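Local coordinates for protein Exo-beta-1,3-glucanase (Streptomyces sp. SirexAA-E, PDB 4PEY) that hydrolyses laminarin and laminarioligosaccharides from their non-reducing ends as a secreted exo-beta-1,3-glucanase, producing glucose and laminaribiose, at residues Ala56-Pro61 with Ala78-Asn83; Ala112-Leu117 with Lys222-Leu227; Thr488-Gly493 with Gly519-Asp524; Ser496-Asn501 with Gly534-Val539; Val528-Lys533 with Asp550-Ser555. The protein carries 1 engineered substitution. One frame throughout, in Å; residues are numbered along the deposited sequence.

In the fold
The five contacts fall into two groups, well separated in a molecule built, as in other GH55 enzymes, from two tandem beta-helices. Contacts 1 and 2 come first along the chain, with centres about 6 Å apart, and lie on the adjacent strands 75-79 and 110-113 of the N-terminal beta-helix, one in each contact. Contacts 3, 4 and 5 use the last coils of the C-terminal one: strand 489-498 serves contacts 3 and 4, and strand 520-529 serves contacts 3 and 5. Contacts 4 and 5, with centres about 8 Å apart, reach the substrate pocket. The centre of contact 3 lies about 21 Å from that of contact 4, whereas the centre of contact 1 is about 43 Å from that of contact 4.

Contact 1. Residues Ala56-Pro61 with Ala78-Asn83; sequences ALMFKP and AGLGLN
M58 and F59 run parallel to A78 and G79 as bridged strand partners, and beyond them the chains stay alongside as far as P61 and G81. The amide of A78 donates to L57 O (N to O 3.0 Å), and F59 N returns the bond to A78 O at 2.9 Å; both donors approach nearly straight on to the carbonyl oxygen. The next rung, L80 N to F59 O, is weak, its angle at hydrogen having dropped to 127° where the strands give way to loop.

L80 carries most of the side-chain packing. Its CG stands anti to the carbonyl carbon, beside the backbone N (chi1 -69°), which lays the branch against the neighbouring backbone: CB comes to 3.5 Å from F59 O, and CD1 reaches M58 CB at 3.9 Å. In the modelled conformer of M58, one of two, the sulfur also approaches L80 CD2 and A78 CB; M58 and A78 project from the same face, and L80, in the loop just beyond, folds in beside M58. P61 closes the far end, with CG 3.8 Å from G81 CA. The other face holds F59, whose ring meets A78 O at its edge, in plane, CD1 being 3.8 Å from that oxygen. This ring also stacks on F27 and makes edge-to-face contacts with Y64 and F89.

Strand 55-59 is thus the middle one of three parallel neighbours in successive coils of the N-terminal beta-helix, with 24-27 before it and 75-79 after it. Against M58 and L80 lies strand 224-228, where L225 touches M58 and L227 touches both K60 and L80.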
# COMPACT_ATOMS: atom_id res chain seq x y z
N ALA A 56 3.74 -17.11 4.38
CA ALA A 56 3.61 -16.32 5.61
C ALA A 56 4.46 -16.95 6.69
O ALA A 56 4.36 -18.15 6.94
CB ALA A 56 2.15 -16.22 6.06
N LEU A 57 5.32 -16.14 7.32
CA LEU A 57 6.15 -16.57 8.43
C LEU A 57 5.56 -15.98 9.71
O LEU A 57 5.48 -14.76 9.85
CB LEU A 57 7.61 -16.12 8.25
CG LEU A 57 8.22 -16.35 6.86
CD1 LEU A 57 9.62 -15.75 6.78
CD2 LEU A 57 8.23 -17.84 6.52
N MET A 58 5.14 -16.84 10.63
CA MET A 58 4.45 -16.41 11.83
C MET A 58 5.19 -16.88 13.07
O MET A 58 5.53 -18.05 13.18
CB MET A 58 3.01 -16.95 11.85
CG MET A 58 2.10 -16.29 10.84
SD MET A 58 1.68 -14.62 11.37
CE MET A 58 0.41 -14.18 10.20
N PHE A 59 5.43 -15.96 14.00
CA PHE A 59 6.22 -16.29 15.19
C PHE A 59 5.40 -16.16 16.47
O PHE A 59 4.87 -15.09 16.77
CB PHE A 59 7.45 -15.37 15.25
CG PHE A 59 8.48 -15.67 14.19
CD1 PHE A 59 8.27 -15.31 12.86
CD2 PHE A 59 9.65 -16.33 14.53
CE1 PHE A 59 9.22 -15.61 11.89
CE2 PHE A 59 10.60 -16.62 13.57
CZ PHE A 59 10.39 -16.26 12.25
N LYS A 60 5.30 -17.27 17.20
CA LYS A 60 4.59 -17.28 18.48
C LYS A 60 5.30 -16.37 19.49
O LYS A 60 6.51 -16.16 19.40
CB LYS A 60 4.47 -18.70 19.04
CG LYS A 60 3.71 -19.66 18.15
CD LYS A 60 3.42 -20.97 18.86
CE LYS A 60 2.53 -21.86 18.02
NZ LYS A 60 2.10 -23.08 18.75
N PRO A 61 4.54 -15.84 20.46
CA PRO A 61 5.17 -14.95 21.45
C PRO A 61 6.37 -15.59 22.16
O PRO A 61 6.36 -16.79 22.46
CB PRO A 61 4.05 -14.68 22.45
CG PRO A 61 2.81 -14.81 21.64
CD PRO A 61 3.08 -15.89 20.62
N ALA A 78 5.46 -11.92 10.69
CA ALA A 78 4.75 -11.27 11.78
C ALA A 78 4.86 -12.04 13.09
O ALA A 78 5.09 -13.25 13.10
CB ALA A 78 3.27 -11.09 11.41
N GLY A 79 4.68 -11.31 14.18
CA GLY A 79 4.53 -11.91 15.49
C GLY A 79 3.07 -12.18 15.81
O GLY A 79 2.16 -11.61 15.19
N LEU A 80 2.85 -13.05 16.79
CA LEU A 80 1.51 -13.50 17.14
C LEU A 80 1.12 -13.10 18.56
O LEU A 80 0.22 -13.68 19.16
CB LEU A 80 1.41 -15.02 16.98
CG LEU A 80 1.46 -15.57 15.55
CD1 LEU A 80 1.70 -17.09 15.55
CD2 LEU A 80 0.18 -15.22 14.79
N GLY A 81 1.79 -12.09 19.11
CA GLY A 81 1.39 -11.54 20.39
C GLY A 81 0.31 -10.49 20.22
O GLY A 81 0.04 -10.02 19.11
N LEU A 82 -0.33 -10.11 21.32
CA LEU A 82 -1.29 -9.03 21.29
C LEU A 82 -0.54 -7.71 21.08
O LEU A 82 -1.06 -6.78 20.46
CB LEU A 82 -2.10 -8.99 22.59
CG LEU A 82 -3.23 -7.96 22.65
CD1 LEU A 82 -4.24 -8.18 21.53
CD2 LEU A 82 -3.89 -8.02 24.01
N ASN A 83 0.68 -7.65 21.59
CA ASN A 83 1.52 -6.47 21.49
C ASN A 83 2.86 -6.79 20.82
O ASN A 83 3.34 -7.93 20.90
CB ASN A 83 1.74 -5.87 22.89
CG ASN A 83 0.47 -5.27 23.46
OD1 ASN A 83 -0.07 -5.75 24.46
ND2 ASN A 83 -0.02 -4.21 22.83

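Contact 2. Residues Ala112-Leu117 with Lys222-Leu227; sequences AENLAL and KPFLYL
K222 opens the second segment by meeting the carboxylate of E113. Its chain is bent twice near the end (chi3 73°, chi4 67°), which swings CE to within 3.2 Å of E113 OE2 and brings NZ to E113 OE1. That salt bridge is 2.8 Å from NZ to OE1 and uses the syn lone pair of the oxygen. The backbone of K222 takes part as well, because one water donates both to K222 O and to E113 OE2, at 2.8 Å from the latter. At P223 the carbonyl oxygen accepts a second bond from K222 NZ, 2.9 Å long, so the ammonium is gripped from two directions. F224 follows, its CB 3.9 Å from E113 OE2. The phenyl ring lies obliquely to the amide of N114, with CE1 3.7 Å from ND2 and the planes 52° apart; this is plain packing, since ND2 gives its hydrogens to G79 O and G81 O. A methionine in place of K222 would probably leave the E113 carboxylate without its counter-charge and P223 O without this donor. Since K222 is buried and also touches Q369 and D370 of strand 367-375, the pairing probably offsets the cost of enclosing its charge where the two beta-helices meet.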
# COMPACT_ATOMS: atom_id res chain seq x y z
N ALA A 112 6.12 -6.73 7.07
CA ALA A 112 6.52 -7.02 8.46
C ALA A 112 5.50 -6.40 9.40
O ALA A 112 5.11 -5.25 9.20
CB ALA A 112 7.91 -6.47 8.76
N GLU A 113 5.08 -7.15 10.41
CA GLU A 113 4.10 -6.65 11.37
C GLU A 113 4.25 -7.26 12.76
O GLU A 113 4.54 -8.44 12.91
CB GLU A 113 2.68 -6.91 10.83
CG GLU A 113 1.53 -6.37 11.68
CD GLU A 113 0.19 -6.42 10.97
OE1 GLU A 113 -0.04 -7.37 10.17
OE2 GLU A 113 -0.64 -5.52 11.20
N ASN A 114 4.04 -6.44 13.79
CA ASN A 114 3.82 -6.95 15.15
C ASN A 114 5.00 -7.71 15.74
O ASN A 114 4.84 -8.76 16.37
CB ASN A 114 2.55 -7.83 15.17
CG ASN A 114 1.99 -8.02 16.57
OD1 ASN A 114 2.12 -7.14 17.43
ND2 ASN A 114 1.34 -9.16 16.81
N LEU A 115 6.19 -7.14 15.55
CA LEU A 115 7.43 -7.68 16.10
C LEU A 115 8.24 -6.59 16.77
O LEU A 115 8.19 -5.42 16.35
CB LEU A 115 8.29 -8.33 15.01
CG LEU A 115 7.77 -9.58 14.31
CD1 LEU A 115 8.51 -9.79 13.00
CD2 LEU A 115 7.93 -10.79 15.21
N ALA A 116 9.01 -6.97 17.79
CA ALA A 116 10.05 -6.09 18.33
C ALA A 116 11.41 -6.59 17.83
O ALA A 116 11.67 -7.80 17.83
CB ALA A 116 10.01 -6.06 19.85
N LEU A 117 12.25 -5.66 17.37
CA LEU A 117 13.55 -6.01 16.80
C LEU A 117 14.69 -5.39 17.59
O LEU A 117 14.66 -4.19 17.92
CB LEU A 117 13.65 -5.56 15.34
CG LEU A 117 12.54 -6.00 14.40
CD1 LEU A 117 12.81 -5.43 13.02
CD2 LEU A 117 12.41 -7.51 14.35
N LYS A 222 -4.77 -1.86 11.04
CA LYS A 222 -5.09 -3.08 10.30
C LYS A 222 -5.29 -4.28 11.22
O LYS A 222 -4.50 -4.49 12.15
CB LYS A 222 -3.98 -3.37 9.29
CG LYS A 222 -4.30 -4.49 8.34
CD LYS A 222 -3.10 -4.83 7.46
CE LYS A 222 -2.03 -5.55 8.27
NZ LYS A 222 -2.42 -6.93 8.74
N PRO A 223 -6.35 -5.07 10.99
CA PRO A 223 -6.51 -6.30 11.77
C PRO A 223 -5.34 -7.26 11.57
O PRO A 223 -4.71 -7.26 10.49
CB PRO A 223 -7.81 -6.90 11.23
CG PRO A 223 -8.58 -5.71 10.71
CD PRO A 223 -7.51 -4.81 10.12
N PHE A 224 -5.03 -8.07 12.57
CA PHE A 224 -3.93 -9.02 12.46
C PHE A 224 -4.21 -10.29 13.26
O PHE A 224 -4.91 -10.27 14.28
CB PHE A 224 -2.60 -8.39 12.90
CG PHE A 224 -2.62 -7.88 14.32
CD1 PHE A 224 -2.18 -8.68 15.36
CD2 PHE A 224 -3.09 -6.60 14.61
CE1 PHE A 224 -2.21 -8.22 16.68
CE2 PHE A 224 -3.12 -6.13 15.92
CZ PHE A 224 -2.68 -6.95 16.96
N LEU A 225 -3.66 -11.39 12.76
CA LEU A 225 -3.73 -12.68 13.43
C LEU A 225 -2.84 -12.70 14.67
O LEU A 225 -1.71 -12.21 14.63
CB LEU A 225 -3.29 -13.78 12.46
CG LEU A 225 -3.45 -15.23 12.92
CD1 LEU A 225 -4.94 -15.61 12.99
CD2 LEU A 225 -2.69 -16.18 11.98
N TYR A 226 -3.33 -13.26 15.76
CA TYR A 226 -2.47 -13.45 16.92
C TYR A 226 -2.93 -14.64 17.74
O TYR A 226 -3.96 -15.26 17.44
CB TYR A 226 -2.43 -12.18 17.79
CG TYR A 226 -3.62 -11.98 18.72
CD1 TYR A 226 -4.87 -11.58 18.22
CD2 TYR A 226 -3.49 -12.16 20.09
CE1 TYR A 226 -5.94 -11.39 19.07
CE2 TYR A 226 -4.56 -11.97 20.94
CZ TYR A 226 -5.79 -11.59 20.43
OH TYR A 226 -6.86 -11.40 21.28
N LEU A 227 -2.13 -14.98 18.74
CA LEU A 227 -2.45 -16.06 19.67
C LEU A 227 -2.88 -15.52 21.02
O LEU A 227 -2.14 -14.79 21.66
CB LEU A 227 -1.25 -16.99 19.84
CG LEU A 227 -1.06 -18.04 18.76
CD1 LEU A 227 0.31 -18.68 18.89
CD2 LEU A 227 -2.17 -19.09 18.87
O HOH W 1 -1.93 -3.41 12.42

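Contact 3. Residues Thr488-Gly493 with Gly519-Asp524; sequences THEGWG and GVKFHD
H489 to W492 and V520 to H523 pair residue for residue as parallel strands with axes 4.7 Å apart. Five backbone hydrogen bonds form the ladder, alternating from H489 N to G519 O through to G493 N with H523 O; the shortest, H523 N to G491 O, measures 2.8 Å.

E490, K521 and H523 form a polar group on one face. E490 extends with CG anti to the backbone N (chi1 -162°), and its OE2 receives H523 NE2 at 2.7 Å. This His-carboxylate bond is close to straight (165°), lies near the imidazole plane and uses the anti lone pair of OE2. K521 runs beside E490, pointing the same way: a water links its NZ to E490 OE1, being 2.8 Å from NZ, while the direct salt bridge from NZ to OE2 is long at 3.8 Å. The glutamate is thus shared by two basic groups, which probably favours its ionised form.

Among the aromatic contacts, H523 makes an offset stack on the five-membered ring of W492, the planes 25° apart and the H523 CD2 atom 3.2 Å from W492 NE1. E490 CG lies over that same indole face. On the other face H489, its NE2 bonded to Y480 OH, packs obliquely with F522, H489 CD2 being 3.8 Å from F522 CZ, and a CB at G491 would clash with the phenyl ring.

Such in-register pairing of parallel strands, with stacked side chains running from coil to coil, is characteristic of the parallel beta-helix.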
# COMPACT_ATOMS: atom_id res chain seq x y z
N THR A 488 -14.95 20.90 -2.37
CA THR A 488 -14.03 20.76 -1.24
C THR A 488 -13.11 19.56 -1.43
O THR A 488 -13.57 18.46 -1.75
CB THR A 488 -14.81 20.61 0.10
OG1 THR A 488 -15.77 21.67 0.21
CG2 THR A 488 -13.86 20.67 1.28
N HIS A 489 -11.82 19.77 -1.23
CA HIS A 489 -10.81 18.72 -1.36
C HIS A 489 -9.54 19.20 -0.71
O HIS A 489 -9.26 20.39 -0.72
CB HIS A 489 -10.53 18.37 -2.83
CG HIS A 489 -9.72 17.12 -3.01
ND1 HIS A 489 -10.30 15.87 -3.08
CD2 HIS A 489 -8.38 16.93 -3.10
CE1 HIS A 489 -9.34 14.96 -3.21
NE2 HIS A 489 -8.17 15.57 -3.23
N GLU A 490 -8.74 18.30 -0.15
CA GLU A 490 -7.45 18.72 0.37
C GLU A 490 -6.42 17.60 0.26
O GLU A 490 -6.70 16.45 0.60
CB GLU A 490 -7.59 19.22 1.81
CG GLU A 490 -6.42 20.07 2.28
CD GLU A 490 -6.75 20.92 3.50
OE1 GLU A 490 -7.79 20.67 4.15
OE2 GLU A 490 -5.94 21.83 3.82
N GLY A 491 -5.24 17.95 -0.23
CA GLY A 491 -4.15 16.98 -0.35
C GLY A 491 -2.84 17.53 0.17
O GLY A 491 -2.57 18.73 0.08
N TRP A 492 -2.02 16.63 0.72
CA TRP A 492 -0.73 16.98 1.33
C TRP A 492 0.38 16.03 0.87
O TRP A 492 0.22 14.81 1.00
CB TRP A 492 -0.79 16.88 2.86
CG TRP A 492 -1.67 17.81 3.64
CD1 TRP A 492 -1.27 18.94 4.31
CD2 TRP A 492 -3.07 17.65 3.92
NE1 TRP A 492 -2.34 19.50 4.97
CE2 TRP A 492 -3.45 18.73 4.75
CE3 TRP A 492 -4.03 16.71 3.56
CZ2 TRP A 492 -4.76 18.89 5.21
CZ3 TRP A 492 -5.33 16.87 4.01
CH2 TRP A 492 -5.68 17.95 4.84
N GLY A 493 1.50 16.57 0.40
CA GLY A 493 2.70 15.78 0.17
C GLY A 493 2.56 14.84 -1.01
O GLY A 493 2.50 13.61 -0.85
N GLY A 519 -12.18 26.08 -1.37
CA GLY A 519 -12.23 24.86 -0.58
C GLY A 519 -11.44 23.69 -1.16
O GLY A 519 -11.42 22.61 -0.57
N VAL A 520 -10.79 23.92 -2.30
CA VAL A 520 -9.98 22.89 -2.94
C VAL A 520 -8.52 23.29 -2.78
O VAL A 520 -8.04 24.21 -3.43
CB VAL A 520 -10.35 22.72 -4.44
CG1 VAL A 520 -9.38 21.77 -5.14
CG2 VAL A 520 -11.79 22.24 -4.57
N LYS A 521 -7.81 22.59 -1.90
CA LYS A 521 -6.49 23.04 -1.46
C LYS A 521 -5.44 21.95 -1.55
O LYS A 521 -5.72 20.79 -1.25
CB LYS A 521 -6.55 23.57 -0.02
CG LYS A 521 -7.50 24.74 0.15
CD LYS A 521 -7.39 25.39 1.52
CE LYS A 521 -7.63 24.42 2.64
NZ LYS A 521 -7.67 25.16 3.94
N PHE A 522 -4.23 22.33 -1.95
CA PHE A 522 -3.10 21.41 -1.94
C PHE A 522 -1.90 21.99 -1.22
O PHE A 522 -1.67 23.20 -1.23
CB PHE A 522 -2.70 21.00 -3.37
CG PHE A 522 -3.72 20.15 -4.05
CD1 PHE A 522 -4.63 20.72 -4.93
CD2 PHE A 522 -3.81 18.80 -3.78
CE1 PHE A 522 -5.60 19.93 -5.54
CE2 PHE A 522 -4.77 18.01 -4.38
CZ PHE A 522 -5.66 18.57 -5.27
N HIS A 523 -1.15 21.09 -0.59
CA HIS A 523 0.05 21.47 0.14
C HIS A 523 1.19 20.58 -0.28
O HIS A 523 1.07 19.36 -0.22
CB HIS A 523 -0.18 21.34 1.65
CG HIS A 523 -1.47 21.93 2.11
ND1 HIS A 523 -1.62 23.28 2.36
CD2 HIS A 523 -2.68 21.36 2.36
CE1 HIS A 523 -2.86 23.51 2.75
NE2 HIS A 523 -3.52 22.37 2.76
N ASP A 524 2.29 21.20 -0.70
CA ASP A 524 3.54 20.50 -1.01
C ASP A 524 3.35 19.52 -2.18
O ASP A 524 3.36 18.30 -2.01
CB ASP A 524 4.08 19.77 0.23
CG ASP A 524 4.31 20.69 1.41
OD1 ASP A 524 4.22 21.92 1.23
OD2 ASP A 524 4.59 20.19 2.53
O HOH W 2 -8.69 22.98 5.44

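Contact 4. Residues Ser496-Asn501 with Gly534-Val539; sequences SYCYFN and GQYEHV. With BGC (beta-D-glucopyranose), chain B.
Y536 reaches across from its short strand to S496 and C498, and its ring carries the contact. From CB the side chain leaves with CG anti to the carbonyl carbon, beside the backbone N (chi1 -69°), which aims the ring at the other segment. CD1 comes first, 3.8 Å from C498 SG; CE1 then meets that sulfur more closely, at 3.5 Å, an oblique sulfur-aromatic contact. CZ passes 3.5 Å from S496 O. At the tip, OH donates to S496 OG over 2.8 Å, and the peptide joining Y497 to C498 lies at the ring edge, in its plane. S496 OG is in turn bonded to N457 OD1, so the tyrosine is tied to the preceding coil through the serine.

Further along, F500 CD2 sits 4.0 Å from G534 CA, where a side chain would collide with the ring. Y499 faces the ligand instead: C6 of a bound glucose lies over the centre of its ring, 3.5 Å above the plane.

Strand 489-498, which brings S496 and C498 here, runs between strands 450-458 and 520-529. Strand 535-536 pairs in parallel with 507-508, and Y536 packs between strands 520-529 and 507-508, touching V527 of the first and Q508 of the second.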
# COMPACT_ATOMS: atom_id res chain seq x y z
N SER A 496 4.37 13.45 -8.64
CA SER A 496 4.21 12.68 -9.88
C SER A 496 5.51 12.74 -10.67
O SER A 496 6.06 13.82 -10.86
CB SER A 496 3.05 13.24 -10.72
OG SER A 496 2.97 12.60 -11.99
N TYR A 497 6.00 11.59 -11.13
CA TYR A 497 7.29 11.51 -11.84
C TYR A 497 7.08 11.00 -13.26
O TYR A 497 6.20 10.17 -13.49
CB TYR A 497 8.29 10.60 -11.10
CG TYR A 497 8.22 10.70 -9.60
CD1 TYR A 497 8.10 11.94 -8.96
CD2 TYR A 497 8.28 9.56 -8.81
CE1 TYR A 497 8.01 12.02 -7.58
CE2 TYR A 497 8.18 9.64 -7.43
CZ TYR A 497 8.06 10.87 -6.82
OH TYR A 497 7.98 10.95 -5.44
N CYS A 498 7.87 11.47 -14.22
CA CYS A 498 7.76 10.93 -15.57
C CYS A 498 9.07 10.30 -16.05
O CYS A 498 10.17 10.68 -15.63
CB CYS A 498 7.28 11.99 -16.58
SG CYS A 498 8.47 13.27 -17.06
N TYR A 499 8.92 9.31 -16.92
CA TYR A 499 10.04 8.61 -17.51
C TYR A 499 9.53 8.05 -18.83
O TYR A 499 9.29 6.85 -18.98
CB TYR A 499 10.57 7.52 -16.57
CG TYR A 499 11.75 6.72 -17.07
CD1 TYR A 499 13.00 7.30 -17.25
CD2 TYR A 499 11.61 5.36 -17.33
CE1 TYR A 499 14.09 6.54 -17.69
CE2 TYR A 499 12.68 4.60 -17.76
CZ TYR A 499 13.91 5.19 -17.94
OH TYR A 499 14.96 4.41 -18.37
N PHE A 500 9.34 8.96 -19.79
CA PHE A 500 8.85 8.57 -21.10
C PHE A 500 10.02 8.01 -21.91
O PHE A 500 10.58 8.68 -22.77
CB PHE A 500 8.20 9.78 -21.81
CG PHE A 500 6.90 10.22 -21.18
CD1 PHE A 500 5.73 9.51 -21.41
CD2 PHE A 500 6.84 11.36 -20.38
CE1 PHE A 500 4.51 9.92 -20.84
CE2 PHE A 500 5.63 11.77 -19.81
CZ PHE A 500 4.47 11.05 -20.04
N ASN A 501 10.40 6.77 -21.63
CA ASN A 501 11.63 6.25 -22.23
C ASN A 501 11.41 5.75 -23.65
O ASN A 501 12.34 5.73 -24.45
CB ASN A 501 12.26 5.15 -21.35
CG ASN A 501 11.41 3.89 -21.23
OD1 ASN A 501 10.19 3.93 -21.36
ND2 ASN A 501 12.06 2.76 -20.97
N GLY A 534 11.25 12.88 -21.23
CA GLY A 534 10.04 13.68 -21.20
C GLY A 534 10.19 14.80 -20.18
O GLY A 534 11.14 14.82 -19.40
N GLN A 535 9.24 15.74 -20.18
CA GLN A 535 9.22 16.81 -19.18
C GLN A 535 7.78 17.16 -18.82
O GLN A 535 6.87 16.94 -19.63
CB GLN A 535 9.92 18.09 -19.69
CG GLN A 535 11.36 17.93 -20.21
CD GLN A 535 12.40 17.79 -19.10
OE1 GLN A 535 12.09 17.86 -17.92
NE2 GLN A 535 13.65 17.59 -19.50
N TYR A 536 7.60 17.75 -17.64
CA TYR A 536 6.34 18.40 -17.26
C TYR A 536 6.34 19.85 -17.71
O TYR A 536 7.37 20.52 -17.67
CB TYR A 536 6.11 18.35 -15.75
CG TYR A 536 5.83 16.97 -15.22
CD1 TYR A 536 6.86 16.06 -15.03
CD2 TYR A 536 4.53 16.58 -14.89
CE1 TYR A 536 6.60 14.79 -14.55
CE2 TYR A 536 4.26 15.31 -14.41
CZ TYR A 536 5.31 14.42 -14.24
OH TYR A 536 5.06 13.14 -13.76
N GLU A 537 5.18 20.34 -18.14
CA GLU A 537 5.04 21.75 -18.49
C GLU A 537 4.75 22.59 -17.25
O GLU A 537 5.13 23.76 -17.18
CB GLU A 537 3.93 21.92 -19.54
CG GLU A 537 4.26 21.21 -20.83
CD GLU A 537 3.24 21.43 -21.92
OE1 GLU A 537 2.03 21.48 -21.62
OE2 GLU A 537 3.66 21.54 -23.10
N HIS A 538 4.06 21.97 -16.29
CA HIS A 538 3.64 22.63 -15.06
C HIS A 538 3.49 21.60 -13.95
O HIS A 538 3.57 20.40 -14.20
CB HIS A 538 2.32 23.39 -15.25
CG HIS A 538 2.40 24.52 -16.22
ND1 HIS A 538 3.08 25.68 -15.95
CD2 HIS A 538 1.90 24.66 -17.48
CE1 HIS A 538 3.00 26.50 -16.98
NE2 HIS A 538 2.28 25.91 -17.92
N VAL A 539 3.25 22.07 -12.73
CA VAL A 539 2.99 21.18 -11.60
C VAL A 539 1.50 20.85 -11.50
O VAL A 539 1.11 19.68 -11.50
CB VAL A 539 3.47 21.82 -10.28
CG1 VAL A 539 3.09 20.96 -9.09
CG2 VAL A 539 4.99 22.02 -10.32
C2 BGC B . 12.61 5.36 -10.27
C3 BGC B . 12.05 4.19 -11.07
C4 BGC B . 12.23 4.45 -12.56
C5 BGC B . 13.70 4.75 -12.84
C6 BGC B . 13.90 5.02 -14.33
C1 BGC B . 14.02 5.71 -10.70
O2 BGC B . 12.64 4.99 -8.91
O3 BGC B . 10.65 4.14 -10.72
O4 BGC B . 11.78 3.33 -13.29
O5 BGC B . 14.08 5.90 -12.10
O6 BGC B . 15.28 5.24 -14.57

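Contact 5. Residues Val528-Lys533 with Asp550-Ser555; sequences VSLGGK and DTTIPS
One water ties together S529, G532 and T552: T552 N donates to it over 2.9 Å, G532 N does so weakly, and it lies 2.8 Å from S529 O, to which it can donate. A second water spans S529 N and I553 O, 2.9 Å from the former. The segments also meet directly, as G531 N donates to T552 OG1 at 3.0 Å with an angle of 152° at hydrogen.

T552 divides its two branches between different tasks. OG1 stands anti to the carbonyl carbon, beside the backbone N (chi1 -46°), and turns to the G531 amide, whereas CG2 packs 3.5 Å from V528 CG1 and also touches L530 CD2. Its CA makes a C-H...O contact with S529 O, 3.4 Å away. P554 lies alongside V528, its CB 3.9 Å from V528 CG2. A valine in place of T552, having no hydroxyl, would probably leave G531 N without its acceptor and the turn less firmly held.

G531 and G532 occupy the centre of a type I' turn from L530 to K533, both with positive phi. The turn lies against D550, whose CB would collide with any CB at G532.

This turn and the loop facing it form part of the glycan pocket: L530 and T552 each touch a bound glucose as well as W190, and L530 lies about 5 Å from the substrate-binding Y461, side chain to side chain.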
# COMPACT_ATOMS: atom_id res chain seq x y z
N VAL A 528 8.53 15.56 -11.22
CA VAL A 528 9.93 15.27 -11.47
C VAL A 528 10.08 14.50 -12.77
O VAL A 528 9.38 13.49 -12.97
CB VAL A 528 10.58 14.42 -10.34
CG1 VAL A 528 12.09 14.42 -10.50
CG2 VAL A 528 10.18 14.91 -8.94
N SER A 529 10.96 14.96 -13.66
CA SER A 529 11.36 14.17 -14.81
C SER A 529 12.57 13.33 -14.45
O SER A 529 13.57 13.86 -13.98
CB SER A 529 11.71 15.06 -16.01
OG SER A 529 12.35 14.31 -17.04
N LEU A 530 12.48 12.02 -14.68
CA LEU A 530 13.59 11.14 -14.35
C LEU A 530 14.59 11.12 -15.51
O LEU A 530 14.35 10.51 -16.57
CB LEU A 530 13.07 9.73 -14.02
CG LEU A 530 11.95 9.70 -12.96
CD1 LEU A 530 11.43 8.29 -12.73
CD2 LEU A 530 12.41 10.34 -11.65
N GLY A 531 15.70 11.82 -15.33
CA GLY A 531 16.77 11.81 -16.32
C GLY A 531 16.43 12.45 -17.66
O GLY A 531 16.99 12.09 -18.69
N GLY A 532 15.51 13.41 -17.64
CA GLY A 532 15.14 14.13 -18.85
C GLY A 532 14.33 13.34 -19.87
O GLY A 532 14.22 13.74 -21.03
N LYS A 533 13.77 12.21 -19.45
CA LYS A 533 12.94 11.41 -20.34
C LYS A 533 11.52 11.94 -20.32
O LYS A 533 10.68 11.52 -19.50
CB LYS A 533 12.99 9.93 -19.94
CG LYS A 533 14.40 9.34 -19.95
CD LYS A 533 14.93 9.22 -21.36
CE LYS A 533 16.32 8.60 -21.41
NZ LYS A 533 16.83 8.60 -22.81
N ASP A 550 18.34 17.35 -17.56
CA ASP A 550 18.27 15.91 -17.38
C ASP A 550 18.77 15.51 -16.00
O ASP A 550 19.20 14.37 -15.79
CB ASP A 550 19.06 15.16 -18.46
CG ASP A 550 20.56 15.45 -18.42
OD1 ASP A 550 21.02 16.21 -17.54
OD2 ASP A 550 21.29 14.90 -19.28
N THR A 551 18.71 16.46 -15.06
CA THR A 551 19.34 16.28 -13.75
C THR A 551 18.35 15.90 -12.64
O THR A 551 18.73 15.82 -11.46
CB THR A 551 20.08 17.55 -13.35
OG1 THR A 551 19.21 18.67 -13.55
CG2 THR A 551 21.33 17.74 -14.22
N THR A 552 17.09 15.65 -13.02
CA THR A 552 16.09 15.12 -12.09
C THR A 552 15.90 16.04 -10.86
O THR A 552 15.86 15.60 -9.71
CB THR A 552 16.46 13.66 -11.66
OG1 THR A 552 16.83 12.90 -12.82
CG2 THR A 552 15.28 12.95 -10.99
N ILE A 553 15.76 17.33 -11.14
CA ILE A 553 15.43 18.32 -10.12
C ILE A 553 13.92 18.55 -10.06
O ILE A 553 13.30 18.90 -11.07
CB ILE A 553 16.15 19.66 -10.39
CG1 ILE A 553 17.67 19.46 -10.42
CG2 ILE A 553 15.75 20.70 -9.34
CD1 ILE A 553 18.44 20.72 -10.74
N PRO A 554 13.30 18.35 -8.88
CA PRO A 554 11.85 18.56 -8.79
C PRO A 554 11.41 19.99 -9.06
O PRO A 554 12.12 20.95 -8.73
CB PRO A 554 11.53 18.18 -7.35
CG PRO A 554 12.61 17.24 -6.94
CD PRO A 554 13.84 17.73 -7.66
N SER A 555 10.23 20.13 -9.68
CA SER A 555 9.51 21.40 -9.72
C SER A 555 8.41 21.35 -8.66
O SER A 555 7.63 20.40 -8.63
CB SER A 555 8.92 21.64 -11.11
OG SER A 555 8.20 22.86 -11.14
O HOH W 3 15.47 15.33 -15.37
O HOH W 4 12.86 17.07 -13.15